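Local coordinates for protein glycosyl hydrolase BlGH5_18 (Bifidobacterium longum subsp. infantis, PDB 7LQX) that probably acts as a family GH5_18 beta-mannosidase, releasing mannose from the Man-beta-1,4-GlcNAc core unit during bacterial N-glycan breakdown, at residues A[258-263]-A[367-372]. Residues are numbered along the deposited sequence; the frame is centred on the assembly and turned at random.
Sequences AELSRA and VVIEVD
Ile-369 meets Leu-260 and Ala-263 through one methyl group. Ile-369 CB lies on the helix-facing side of the strand, still 6.0 Å from Leu-260 CD1. There the chain forks: Ile-369 CG2 also stays 6.0 Å from Leu-260 CD1, whereas Ile-369 CG1 advances to 5.0 Å from Leu-260 CD1. The extended second torsion (chi2 169°) carries CD1 onward, bringing Ile-369 CD1 to 3.5 Å from Leu-260 CD1. Ala-263 CB makes a looser contact with Ile-369 CD1, at 4.5 Å, from the next turn of the helix.

On the helix side, Leu-260 holds CG anti to the backbone N (chi1 -180°), which carries CG outward so that the CD1 branch reaches Ile-369; Leu-260 CD2 remains 5.9 Å from Ile-369 CD1. The two side chains cross at about a right angle. Their closest contact is between the two CD1 methyls, and a modest 83 Å² is buried in all. Ile-389 and Leu-405 also pack against Ile-369, extending the apolar layer.

Beside this layer, Arg-262 NH1 forms a salt bridge with Glu-259 OE1 at 2.8 Å, and Glu-259 OE1 accepts with its syn lone pair. The bond is bent (143° at the hydrogen). Thr-404 also bonds Glu-259 OE1, and Asn-363 bonds Arg-262 NH1, tying the polar pair to the C-terminal region.

The arrangement is interdomain packing: helix 248-264 of the GH5 (beta/alpha)8 barrel, which follows strand 229-233 and precedes strand 272-277 in the chain, rests against central strand 365-369 of the three-stranded parallel sheet in a C-terminal alpha/beta domain.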
# COMPACT_ATOMS: atom_id res chain seq x y z
N ALA A 258 18.43 18.19 -21.51
CA ALA A 258 18.08 17.83 -22.88
C ALA A 258 19.34 17.60 -23.71
O ALA A 258 19.45 16.60 -24.42
CB ALA A 258 17.20 18.91 -23.50
N GLU A 259 20.30 18.52 -23.62
CA GLU A 259 21.54 18.37 -24.39
C GLU A 259 22.36 17.19 -23.89
O GLU A 259 22.96 16.47 -24.69
CB GLU A 259 22.36 19.65 -24.32
CG GLU A 259 21.72 20.84 -25.03
CD GLU A 259 21.40 20.57 -26.49
OE1 GLU A 259 22.06 19.72 -27.11
OE2 GLU A 259 20.47 21.21 -27.01
N LEU A 260 22.40 16.98 -22.58
CA LEU A 260 23.11 15.82 -22.04
C LEU A 260 22.55 14.54 -22.62
O LEU A 260 23.31 13.64 -23.02
CB LEU A 260 23.02 15.84 -20.51
CG LEU A 260 23.72 14.70 -19.78
CD1 LEU A 260 25.21 14.71 -20.01
CD2 LEU A 260 23.42 14.82 -18.28
N SER A 261 21.23 14.43 -22.70
CA SER A 261 20.64 13.20 -23.22
C SER A 261 21.03 12.97 -24.67
O SER A 261 21.24 11.83 -25.08
CB SER A 261 19.12 13.24 -23.03
OG SER A 261 18.45 14.07 -23.97
N ARG A 262 21.16 14.04 -25.45
CA ARG A 262 21.53 13.90 -26.85
C ARG A 262 22.90 13.26 -27.02
O ARG A 262 23.15 12.62 -28.06
CB ARG A 262 21.51 15.26 -27.54
CG ARG A 262 20.13 15.84 -27.75
CD ARG A 262 20.26 17.21 -28.38
NE ARG A 262 20.70 17.14 -29.77
CZ ARG A 262 21.24 18.15 -30.44
NH1 ARG A 262 21.48 19.30 -29.84
NH2 ARG A 262 21.55 18.01 -31.72
N ALA A 263 23.80 13.43 -26.06
CA ALA A 263 25.11 12.80 -26.18
C ALA A 263 24.98 11.29 -26.35
O ALA A 263 25.81 10.67 -27.02
CB ALA A 263 25.93 13.10 -24.93
N VAL A 367 30.97 19.82 -25.08
CA VAL A 367 31.78 19.23 -24.03
C VAL A 367 31.80 17.72 -24.23
O VAL A 367 30.75 17.11 -24.51
CB VAL A 367 31.25 19.60 -22.64
CG1 VAL A 367 32.16 19.04 -21.56
CG2 VAL A 367 31.13 21.12 -22.49
N VAL A 368 32.99 17.13 -24.12
CA VAL A 368 33.20 15.71 -24.39
C VAL A 368 33.12 14.91 -23.10
O VAL A 368 33.82 15.20 -22.12
CB VAL A 368 34.56 15.49 -25.08
CG1 VAL A 368 34.77 14.02 -25.33
CG2 VAL A 368 34.63 16.27 -26.38
N ILE A 369 32.30 13.86 -23.11
CA ILE A 369 32.11 12.95 -21.99
C ILE A 369 32.76 11.62 -22.35
O ILE A 369 32.32 10.94 -23.28
CB ILE A 369 30.62 12.75 -21.70
CG1 ILE A 369 29.94 14.07 -21.34
CG2 ILE A 369 30.42 11.76 -20.56
CD1 ILE A 369 28.41 13.99 -21.29
N GLU A 370 33.80 11.24 -21.60
CA GLU A 370 34.43 9.94 -21.80
C GLU A 370 33.47 8.84 -21.38
O GLU A 370 32.87 8.89 -20.29
CB GLU A 370 35.71 9.84 -20.97
CG GLU A 370 36.86 10.67 -21.51
CD GLU A 370 37.40 10.13 -22.82
OE1 GLU A 370 37.39 8.90 -23.04
OE2 GLU A 370 37.85 10.95 -23.65
N VAL A 371 33.33 7.82 -22.23
CA VAL A 371 32.37 6.76 -22.00
C VAL A 371 33.06 5.41 -21.89
O VAL A 371 34.17 5.21 -22.40
CB VAL A 371 31.24 6.73 -23.06
CG1 VAL A 371 30.38 7.97 -22.93
CG2 VAL A 371 31.81 6.62 -24.46
N ASP A 372 32.38 4.48 -21.21
CA ASP A 372 32.85 3.11 -21.01
C ASP A 372 32.48 2.27 -22.23
O ASP A 372 32.00 2.78 -23.24
CB ASP A 372 32.33 2.54 -19.69
CG ASP A 372 30.80 2.34 -19.67
OD1 ASP A 372 30.16 2.31 -20.74
OD2 ASP A 372 30.23 2.21 -18.57